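Local coordinates for kelch domain-containing protein (Colletotrichum graminicola M1.001, PDB 5C86) that probably oxidises alcohols at a copper centre, as a fungal member of the galactose oxidase and glyoxal oxidase family built on a kelch propeller, at residues V10-V14 against I59-I63; N27-S33 against T47-N53; Q65-M71 against E104-P110. All coordinates share one frame; numbering follows the deposited sequence.

The three contacts follow one propeller blade, made of strands 18-21, 28-31, 47-52 and 63-66, from one neighbouring blade to the other. Contact 2 is the pairing of its two middle strands and lies nested within the chain loop closed by contact 1; their centres are about 7 Å apart, and S50 OG hydrogen-bonds S60 O at 2.9 Å. Contact 3, about 11 Å from contact 2 between centres, is tied to it by T49 OG1 to Q65 OE1 (2.6 Å) and T47 OG1 to H69 O (2.7 Å). Contact 2 comes nearest the copper site, which is empty here: the side chains of W31 and H423 are about 8 Å apart.

Contact 1: V10-V14 against I59-I63; sequences VKFPV and ISDAI
P13 and A62 meet at the close-packed end of this contact, where CG of the proline ring lies 3.5 Å from A62 N and 3.6 Å from S60 O. The same CG reaches the methyl of A62, and CG1 of V14 packs on that methyl too, 3.8 Å from A62 CB. CG1 of V14 is anti to its own carbonyl carbon (chi1 -54°), which directs this branch at A62. No hydrogen bond joins 10-14 to 59-63; what passes between them is apolar packing, and the two pieces of backbone run nearly parallel. They belong to different blades of the kelch propeller: strand 5-11 is the outermost strand of the blade that the N-terminus completes, and 59-63 leads into strand 63-66, the outer strand of the next blade. S60 is held to its own blade, its OG accepting a hydrogen bond from L51 N. I59 occupies two conformers, so its contacts are those of the one modelled here. In that conformer CG2 touches CD1 of F12 at 3.8 Å, the two side chains crossing at about a right angle, while F12 itself is buried against V30, S50 and Y52. CD1 of the same I59 conformer lies 3.4 Å from K11 O and 3.8 Å from V10 CG1. The fit is looser towards solvent: K11 is exposed and turns the end of its chain away from the contact, and D61, also exposed, has its CB directed away from 10-14.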
loop_
_atom_site.group_PDB
_atom_site.type_symbol
_atom_site.label_atom_id
_atom_site.label_comp_id
_atom_site.label_asym_id
_atom_site.label_seq_id
_atom_site.Cartn_x
_atom_site.Cartn_y
_atom_site.Cartn_z
ATOM N N VAL A 10 -16.246 -11.836 -5.720
ATOM C CA VAL A 10 -15.175 -12.461 -6.441
ATOM C C VAL A 10 -14.609 -13.471 -5.442
ATOM O O VAL A 10 -14.353 -13.130 -4.286
ATOM C CB VAL A 10 -14.149 -11.382 -6.822
ATOM C CG1 VAL A 10 -12.765 -11.918 -7.181
ATOM C CG2 VAL A 10 -14.756 -10.566 -7.967
ATOM N N LYS A 11 -14.376 -14.689 -5.880
ATOM C CA LYS A 11 -13.922 -15.732 -4.963
ATOM C C LYS A 11 -12.630 -16.336 -5.417
ATOM O O LYS A 11 -12.481 -16.812 -6.540
ATOM C CB LYS A 11 -15.009 -16.817 -4.893
ATOM C CG LYS A 11 -15.330 -17.279 -3.470
ATOM C CD LYS A 11 -15.779 -18.749 -3.468
ATOM C CE LYS A 11 -16.962 -18.980 -4.403
ATOM N NZ LYS A 11 -17.134 -20.429 -4.726
ATOM N N PHE A 12 -11.615 -16.308 -4.580
ATOM C CA PHE A 12 -10.383 -16.839 -4.916
ATOM C C PHE A 12 -10.220 -18.277 -4.321
ATOM O O PHE A 12 -10.766 -18.547 -3.281
ATOM C CB PHE A 12 -9.217 -15.970 -4.334
ATOM C CG PHE A 12 -8.969 -14.692 -5.124
ATOM C CD1 PHE A 12 -8.143 -14.677 -6.253
ATOM C CD2 PHE A 12 -9.500 -13.511 -4.662
ATOM C CE1 PHE A 12 -7.947 -13.511 -6.982
ATOM C CE2 PHE A 12 -9.288 -12.327 -5.376
ATOM C CZ PHE A 12 -8.505 -12.337 -6.516
ATOM N N PRO A 13 -9.338 -19.058 -4.901
ATOM C CA PRO A 13 -9.107 -20.411 -4.344
ATOM C C PRO A 13 -8.139 -20.351 -3.157
ATOM O O PRO A 13 -7.866 -21.419 -2.563
ATOM C CB PRO A 13 -8.455 -21.132 -5.505
ATOM C CG PRO A 13 -7.640 -20.054 -6.199
ATOM C CD PRO A 13 -8.553 -18.857 -6.137
ATOM N N VAL A 14 -7.585 -19.152 -2.801
ATOM C CA VAL A 14 -6.682 -19.026 -1.591
ATOM C C VAL A 14 -7.176 -17.760 -0.859
ATOM O O VAL A 14 -7.850 -16.890 -1.469
ATOM C CB VAL A 14 -5.203 -18.876 -1.866
ATOM C CG1 VAL A 14 -4.652 -19.989 -2.750
ATOM C CG2 VAL A 14 -4.853 -17.544 -2.587
ATOM N N ILE A 59 -10.743 -15.892 -12.714
ATOM C CA ILE A 59 -9.903 -16.096 -11.548
ATOM C C ILE A 59 -9.176 -17.368 -11.800
ATOM O O ILE A 59 -9.796 -18.374 -12.110
ATOM C CB ILE A 59 -10.693 -16.197 -10.263
ATOM C CG1 ILE A 59 -11.347 -14.863 -9.982
ATOM C CG2 ILE A 59 -9.777 -16.568 -9.088
ATOM C CD1 ILE A 59 -12.723 -15.020 -9.368
ATOM N N SER A 60 -7.870 -17.311 -11.722
ATOM C CA SER A 60 -7.028 -18.478 -12.030
ATOM C C SER A 60 -7.048 -19.521 -10.891
ATOM O O SER A 60 -7.272 -19.179 -9.709
ATOM C CB SER A 60 -5.590 -18.026 -12.298
ATOM O OG SER A 60 -4.870 -17.745 -11.107
ATOM N N ASP A 61 -6.770 -20.781 -11.237
ATOM C CA ASP A 61 -6.608 -21.773 -10.215
ATOM C C ASP A 61 -5.370 -21.467 -9.382
ATOM O O ASP A 61 -4.365 -20.884 -9.861
ATOM C CB ASP A 61 -6.454 -23.188 -10.853
ATOM C CG ASP A 61 -7.657 -23.603 -11.705
ATOM O OD1 ASP A 61 -8.832 -23.357 -11.360
ATOM O OD2 ASP A 61 -7.415 -24.243 -12.744
ATOM N N ALA A 62 -5.376 -21.957 -8.147
ATOM C CA ALA A 62 -4.242 -21.732 -7.281
ATOM C C ALA A 62 -3.048 -22.496 -7.792
ATOM O O ALA A 62 -3.182 -23.692 -8.119
ATOM C CB ALA A 62 -4.570 -22.130 -5.842
ATOM N N ILE A 63 -1.906 -21.846 -7.927
ATOM C CA ILE A 63 -0.676 -22.502 -8.274
ATOM C C ILE A 63 0.406 -22.269 -7.261
ATOM O O ILE A 63 0.433 -21.226 -6.582
ATOM C CB ILE A 63 -0.150 -22.106 -9.695
ATOM C CG1 ILE A 63 0.397 -20.680 -9.719
ATOM C CG2 ILE A 63 -1.289 -22.298 -10.730
ATOM C CD1 ILE A 63 0.779 -20.140 -11.102
#

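Contact 2: N27-S33 against T47-N53; sequences NLLVWSS and TYTSLYN
Strands 28-31 and 47-52 run antiparallel at 156° with their axes 4.7 Å apart, L28/Y52 and V30/S50 forming hydrogen-bonded pairs and L29/L51 and W31/T49 non-hydrogen-bonded ones. They are the two middle strands of a four-stranded blade of the kelch propeller, with 18-21 beside the first and 63-66 beside the second. The V30 N to S50 O bond (2.9 Å) is almost straight. Past W31 the pairing weakens, since S32 N reaches Y48 O only through a long, weak bond, and is then restored by Y48 N to S33 O at 2.9 Å. That donor stands above the plane of the S33 carbonyl, whose oxygen also lies at the edge of the Y48 ring.

One face of the pair carries L28, V30, S50 and Y52; the other carries L29, W31, T49 and L51. On the second face CD1 of L51 reaches the neighbouring strand, 3.6 Å from L28 O and not far from L29 CB. L29 CD1 in turn approaches S50 O, its side chain passing that of T49 at a slant. The W31/T49 pairing sets W31 CB against T49 CG2 at 3.7 Å. W31 places CG between its backbone N and carbonyl carbon (chi1 69°), which turns the indole so that CD1 lies 3.7 Å from T47 CG2; its NE1 has its polar partner in M71.

At the far end N27 and N53 lie side by side, pointing the same way, with amide planes 46° apart. N27 ND2 is engaged by E104 OE2, while a water lies within hydrogen-bonding distance of both amide oxygens, 2.8 Å from N27 OD1 and 3.2 Å from N53 OD1.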
loop_
_atom_site.group_PDB
_atom_site.type_symbol
_atom_site.label_atom_id
_atom_site.label_comp_id
_atom_site.label_asym_id
_atom_site.label_seq_id
_atom_site.Cartn_x
_atom_site.Cartn_y
_atom_site.Cartn_z
ATOM N N ASN A 27 -3.819 -6.562 -13.592
ATOM C CA ASN A 27 -4.426 -7.713 -12.964
ATOM C C ASN A 27 -4.118 -7.679 -11.439
ATOM O O ASN A 27 -3.167 -7.065 -10.989
ATOM C CB ASN A 27 -3.945 -8.952 -13.729
ATOM C CG ASN A 27 -4.515 -8.982 -15.138
ATOM O OD1 ASN A 27 -5.632 -8.524 -15.361
ATOM N ND2 ASN A 27 -3.799 -9.636 -16.043
ATOM N N LEU A 28 -4.892 -8.427 -10.702
ATOM C CA LEU A 28 -4.687 -8.501 -9.216
ATOM C C LEU A 28 -4.115 -9.879 -8.850
ATOM O O LEU A 28 -4.792 -10.922 -9.026
ATOM C CB LEU A 28 -5.998 -8.323 -8.528
ATOM C CG LEU A 28 -5.947 -8.172 -6.978
ATOM C CD1 LEU A 28 -5.259 -6.849 -6.538
ATOM C CD2 LEU A 28 -7.357 -8.310 -6.467
ATOM N N LEU A 29 -2.928 -9.823 -8.356
ATOM C CA LEU A 29 -2.212 -11.028 -7.857
ATOM C C LEU A 29 -2.412 -11.165 -6.358
ATOM O O LEU A 29 -2.173 -10.199 -5.624
ATOM C CB LEU A 29 -0.722 -11.004 -8.147
ATOM C CG LEU A 29 0.196 -12.187 -7.778
ATOM C CD1 LEU A 29 -0.186 -13.400 -8.575
ATOM C CD2 LEU A 29 1.601 -11.819 -8.085
ATOM N N VAL A 30 -2.861 -12.329 -5.913
ATOM C CA VAL A 30 -3.078 -12.576 -4.494
ATOM C C VAL A 30 -2.257 -13.788 -4.025
ATOM O O VAL A 30 -2.021 -14.725 -4.826
ATOM C CB VAL A 30 -4.543 -12.714 -4.147
ATOM C CG1 VAL A 30 -5.383 -11.670 -4.852
ATOM C CG2 VAL A 30 -5.086 -14.130 -4.452
ATOM N N TRP A 31 -1.904 -13.806 -2.752
ATOM C CA TRP A 31 -1.277 -15.017 -2.209
ATOM C C TRP A 31 -1.592 -15.183 -0.744
ATOM O O TRP A 31 -1.939 -14.260 -0.034
ATOM C CB TRP A 31 0.207 -15.079 -2.427
ATOM C CG TRP A 31 1.118 -14.127 -1.689
ATOM C CD1 TRP A 31 1.681 -14.345 -0.479
ATOM C CD2 TRP A 31 1.590 -12.841 -2.130
ATOM N NE1 TRP A 31 2.513 -13.336 -0.136
ATOM C CE2 TRP A 31 2.452 -12.377 -1.129
ATOM C CE3 TRP A 31 1.354 -12.042 -3.263
ATOM C CZ2 TRP A 31 3.125 -11.142 -1.191
ATOM C CZ3 TRP A 31 2.026 -10.787 -3.345
ATOM C CH2 TRP A 31 2.924 -10.380 -2.324
ATOM N N SER A 32 -1.489 -16.442 -0.260
ATOM C CA SER A 32 -1.773 -16.816 1.160
ATOM C C SER A 32 -0.475 -17.200 1.803
ATOM O O SER A 32 0.124 -16.444 2.573
ATOM C CB SER A 32 -2.826 -17.899 1.222
ATOM O OG SER A 32 -2.493 -19.027 0.340
ATOM N N SER A 33 0.026 -18.419 1.507
ATOM C CA SER A 33 1.126 -19.064 2.210
ATOM C C SER A 33 1.396 -20.380 1.446
ATOM O O SER A 33 0.840 -20.582 0.346
ATOM C CB SER A 33 0.716 -19.429 3.632
ATOM O OG SER A 33 -0.379 -20.287 3.598
ATOM N N THR A 47 4.710 -21.000 -1.830
ATOM C CA THR A 47 3.485 -20.188 -1.767
ATOM C C THR A 47 2.510 -20.464 -2.867
ATOM O O THR A 47 2.950 -20.511 -4.056
ATOM C CB THR A 47 3.872 -18.648 -1.815
ATOM O OG1 THR A 47 4.943 -18.348 -0.946
ATOM C CG2 THR A 47 2.646 -17.788 -1.545
ATOM N N TYR A 48 1.262 -20.549 -2.503
ATOM C CA TYR A 48 0.117 -20.588 -3.386
ATOM C C TYR A 48 -0.292 -19.161 -3.771
ATOM O O TYR A 48 -0.453 -18.326 -2.905
ATOM C CB TYR A 48 -1.061 -21.310 -2.807
ATOM C CG TYR A 48 -0.865 -22.806 -2.847
ATOM C CD1 TYR A 48 -0.199 -23.464 -1.815
ATOM C CD2 TYR A 48 -1.350 -23.553 -3.939
ATOM C CE1 TYR A 48 -0.056 -24.878 -1.850
ATOM C CE2 TYR A 48 -1.191 -24.937 -3.989
ATOM C CZ TYR A 48 -0.557 -25.581 -2.937
ATOM O OH TYR A 48 -0.380 -26.954 -2.973
ATOM N N THR A 49 -0.583 -18.969 -5.066
ATOM C CA THR A 49 -1.009 -17.657 -5.628
ATOM C C THR A 49 -2.148 -17.855 -6.542
ATOM O O THR A 49 -2.373 -18.981 -7.102
ATOM C CB THR A 49 0.114 -16.870 -6.286
ATOM O OG1 THR A 49 0.372 -17.394 -7.616
ATOM C CG2 THR A 49 1.379 -16.830 -5.491
ATOM N N SER A 50 -2.914 -16.805 -6.749
ATOM C CA SER A 50 -3.992 -16.806 -7.733
ATOM C C SER A 50 -4.046 -15.400 -8.333
ATOM O O SER A 50 -3.504 -14.441 -7.761
ATOM C CB SER A 50 -5.305 -17.223 -7.135
ATOM O OG SER A 50 -6.433 -17.059 -7.987
ATOM N N LEU A 51 -4.587 -15.301 -9.530
ATOM C CA LEU A 51 -4.616 -14.043 -10.308
ATOM C C LEU A 51 -6.000 -13.741 -10.776
ATOM O O LEU A 51 -6.636 -14.635 -11.376
ATOM C CB LEU A 51 -3.718 -14.187 -11.501
ATOM C CG LEU A 51 -3.534 -12.942 -12.393
ATOM C CD1 LEU A 51 -2.587 -11.994 -11.706
ATOM C CD2 LEU A 51 -3.007 -13.282 -13.800
ATOM N N TYR A 52 -6.480 -12.508 -10.565
ATOM C CA TYR A 52 -7.746 -12.060 -11.079
ATOM C C TYR A 52 -7.464 -11.187 -12.304
ATOM O O TYR A 52 -6.685 -10.269 -12.256
ATOM C CB TYR A 52 -8.567 -11.232 -10.071
ATOM C CG TYR A 52 -9.792 -10.551 -10.608
ATOM C CD1 TYR A 52 -10.961 -11.230 -10.807
ATOM C CD2 TYR A 52 -9.775 -9.208 -10.878
ATOM C CE1 TYR A 52 -12.080 -10.603 -11.315
ATOM C CE2 TYR A 52 -10.882 -8.561 -11.324
ATOM C CZ TYR A 52 -12.022 -9.269 -11.558
ATOM O OH TYR A 52 -13.102 -8.557 -12.000
ATOM N N ASN A 53 -8.028 -11.582 -13.453
ATOM C CA ASN A 53 -7.881 -10.834 -14.685
ATOM C C ASN A 53 -8.950 -9.787 -14.775
ATOM O O ASN A 53 -10.140 -10.080 -14.833
ATOM C CB ASN A 53 -7.982 -11.827 -15.862
ATOM C CG ASN A 53 -7.610 -11.189 -17.139
ATOM O OD1 ASN A 53 -8.256 -10.269 -17.576
ATOM N ND2 ASN A 53 -6.542 -11.577 -17.647
HETATM O O HOH W 1 -6.407 -7.648 -17.946
#

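Contact 3: Q65-M71 against E104-P110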
loop_
_atom_site.group_PDB
_atom_site.type_symbol
_atom_site.label_atom_id
_atom_site.label_comp_id
_atom_site.label_asym_id
_atom_site.label_seq_id
_atom_site.Cartn_x
_atom_site.Cartn_y
_atom_site.Cartn_z
ATOM N N GLN A 65 3.404 -20.861 -7.093
ATOM C CA GLN A 65 4.116 -19.990 -8.002
ATOM C C GLN A 65 5.464 -19.699 -7.447
ATOM O O GLN A 65 6.346 -19.277 -8.172
ATOM C CB GLN A 65 3.340 -18.656 -8.219
ATOM C CG GLN A 65 3.827 -17.938 -9.458
ATOM C CD GLN A 65 3.264 -16.545 -9.579
ATOM O OE1 GLN A 65 2.395 -16.138 -8.768
ATOM N NE2 GLN A 65 3.703 -15.814 -10.612
ATOM N N ASN A 66 5.654 -19.916 -6.115
ATOM C CA ASN A 66 6.919 -19.770 -5.510
ATOM C C ASN A 66 7.259 -21.111 -4.827
ATOM O O ASN A 66 6.550 -21.531 -3.938
ATOM C CB ASN A 66 6.926 -18.641 -4.438
ATOM C CG ASN A 66 8.309 -18.312 -4.002
ATOM O OD1 ASN A 66 9.207 -19.182 -3.989
ATOM N ND2 ASN A 66 8.584 -17.062 -3.697
ATOM N N THR A 67 8.312 -21.760 -5.345
ATOM C CA THR A 67 8.661 -23.128 -4.886
ATOM C C THR A 67 9.677 -23.173 -3.791
ATOM O O THR A 67 9.982 -24.298 -3.325
ATOM C CB THR A 67 9.265 -23.953 -6.108
ATOM O OG1 THR A 67 10.587 -23.468 -6.475
ATOM C CG2 THR A 67 8.265 -23.999 -7.199
ATOM N N GLN A 68 10.261 -22.049 -3.391
ATOM C CA GLN A 68 11.326 -21.940 -2.403
ATOM C C GLN A 68 11.034 -21.133 -1.101
ATOM O O GLN A 68 11.793 -21.208 -0.154
ATOM C CB GLN A 68 12.555 -21.305 -3.022
ATOM C CG GLN A 68 13.173 -22.181 -4.142
ATOM C CD GLN A 68 14.503 -21.663 -4.715
ATOM O OE1 GLN A 68 15.477 -21.351 -4.000
ATOM N NE2 GLN A 68 14.541 -21.550 -6.039
ATOM N N HIS A 69 9.993 -20.283 -1.136
ATOM C CA HIS A 69 9.719 -19.256 -0.089
ATOM C C HIS A 69 8.244 -19.333 0.154
ATOM O O HIS A 69 7.424 -19.278 -0.796
ATOM C CB HIS A 69 10.180 -17.910 -0.674
ATOM C CG HIS A 69 10.068 -16.714 0.209
ATOM N ND1 HIS A 69 10.597 -15.501 -0.211
ATOM C CD2 HIS A 69 9.540 -16.498 1.437
ATOM C CE1 HIS A 69 10.372 -14.583 0.710
ATOM N NE2 HIS A 69 9.799 -15.164 1.739
ATOM N N ASP A 70 7.871 -19.526 1.446
ATOM C CA ASP A 70 6.503 -19.357 1.908
ATOM C C ASP A 70 6.373 -17.896 2.345
ATOM O O ASP A 70 7.009 -17.470 3.330
ATOM C CB ASP A 70 6.225 -20.236 3.174
ATOM C CG ASP A 70 4.778 -20.240 3.549
ATOM O OD1 ASP A 70 4.136 -19.137 3.423
ATOM O OD2 ASP A 70 4.178 -21.245 3.977
ATOM N N MET A 71 5.702 -17.134 1.482
ATOM C CA MET A 71 5.677 -15.696 1.565
ATOM C C MET A 71 4.555 -15.118 2.460
ATOM O O MET A 71 4.134 -13.969 2.286
ATOM C CB MET A 71 5.572 -15.107 0.143
ATOM C CG MET A 71 6.765 -15.386 -0.729
ATOM S SD MET A 71 6.723 -14.566 -2.344
ATOM C CE MET A 71 5.235 -15.171 -2.881
ATOM N N GLU A 104 3.126 -13.070 -15.726
ATOM C CA GLU A 104 2.414 -12.861 -14.469
ATOM C C GLU A 104 2.299 -14.164 -13.652
ATOM O O GLU A 104 2.176 -14.088 -12.443
ATOM C CB GLU A 104 1.004 -12.462 -14.780
ATOM C CG GLU A 104 0.920 -11.140 -15.462
ATOM C CD GLU A 104 -0.521 -10.896 -15.783
ATOM O OE1 GLU A 104 -1.162 -11.734 -16.502
ATOM O OE2 GLU A 104 -1.029 -9.926 -15.301
ATOM N N SER A 105 2.249 -15.324 -14.334
ATOM C CA SER A 105 2.187 -16.639 -13.720
ATOM C C SER A 105 3.538 -17.340 -13.744
ATOM O O SER A 105 3.638 -18.482 -13.310
ATOM C CB SER A 105 1.124 -17.473 -14.407
ATOM O OG SER A 105 -0.097 -16.742 -14.375
ATOM N N SER A 106 4.600 -16.657 -14.153
ATOM C CA SER A 106 5.903 -17.231 -14.150
ATOM C C SER A 106 6.445 -17.443 -12.703
ATOM O O SER A 106 5.886 -16.893 -11.736
ATOM C CB SER A 106 6.820 -16.384 -15.027
ATOM O OG SER A 106 7.269 -15.135 -14.457
ATOM N N PRO A 107 7.558 -18.188 -12.540
ATOM C CA PRO A 107 8.018 -18.496 -11.177
ATOM C C PRO A 107 8.600 -17.280 -10.467
ATOM O O PRO A 107 9.321 -16.483 -11.068
ATOM C CB PRO A 107 9.095 -19.573 -11.397
ATOM C CG PRO A 107 8.698 -20.226 -12.738
ATOM C CD PRO A 107 8.204 -19.078 -13.560
ATOM N N TRP A 108 8.336 -17.186 -9.170
ATOM C CA TRP A 108 9.082 -16.247 -8.348
ATOM C C TRP A 108 10.492 -16.748 -8.320
ATOM O O TRP A 108 10.725 -17.988 -8.208
ATOM C CB TRP A 108 8.525 -16.223 -6.929
ATOM C CG TRP A 108 7.142 -15.564 -6.840
ATOM C CD1 TRP A 108 5.956 -16.020 -7.239
ATOM C CD2 TRP A 108 6.905 -14.229 -6.299
ATOM N NE1 TRP A 108 4.952 -15.068 -6.986
ATOM C CE2 TRP A 108 5.551 -13.988 -6.404
ATOM C CE3 TRP A 108 7.729 -13.279 -5.749
ATOM C CZ2 TRP A 108 4.971 -12.776 -5.982
ATOM C CZ3 TRP A 108 7.186 -12.141 -5.317
ATOM C CH2 TRP A 108 5.830 -11.893 -5.443
ATOM N N THR A 109 11.449 -15.895 -8.356
ATOM C CA THR A 109 12.846 -16.348 -8.280
ATOM C C THR A 109 13.587 -15.792 -7.076
ATOM O O THR A 109 13.227 -14.761 -6.517
ATOM C CB THR A 109 13.529 -15.978 -9.600
ATOM O OG1 THR A 109 13.658 -14.537 -9.720
ATOM C CG2 THR A 109 12.783 -16.589 -10.773
ATOM N N PRO A 110 14.714 -16.388 -6.661
ATOM C CA PRO A 110 15.376 -15.935 -5.494
ATOM C C PRO A 110 16.285 -14.799 -5.697
ATOM O O PRO A 110 16.925 -14.650 -6.727
ATOM C CB PRO A 110 16.223 -17.189 -5.047
ATOM C CG PRO A 110 16.458 -17.862 -6.322
ATOM C CD PRO A 110 15.187 -17.725 -7.086
HETATM O O HOH W 2 9.585 -20.486 -7.718
HETATM O O HOH W 3 11.881 -18.754 -5.389
#
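A Met-aromatic contact between M71 and W108 lies at the junction of two consecutive propeller blades, where the outer strand of one gives way to the chain entering the next. The M71 chain, extended through chi2, brings SD over one face of the indole, and the bend at chi3 (-56°) keeps CE over the same face: SD is 3.9 Å and CE 3.8 Å from the centroid of the six-membered ring, each 14° off the normal, so the methyl adds a CH-pi contact. N66 comes in beside the same tryptophan with its amide plane 13° from the ring plane, ND2 lying 3.3 Å from W108 CB and giving a weak bond to M71 SD. Its OD1 accepts from Q68 N, two residues on, which makes an Asx turn at the start of the loop.

Q65 reaches across on an extended chain, CG anti to its backbone N, and ends at the backbone carbonyls of E104 and S106. Its NE2 donates to S106 O at 2.7 Å, close to the planes of both groups, and to E104 O at 2.9 Å from above the plane of that carbonyl. Two bonds thus grip one nitrogen and fix the rotation of the amide. OE1, bound by T49, takes only a weak bond from W108 NE1. The main chains join where W108 N donates to Q65 O at 3.1 Å, and a water links N66 OD1 to W108 O.

Q65 and N66 together face T47 as a classic beta bulge, so the contact is tied to strand 47-52 on one side. On the other, the indole packs on I84, V86 and L98 of strands 84-87 and 95-98, and the chain continues into strand 109-111, the outer strand of that second blade.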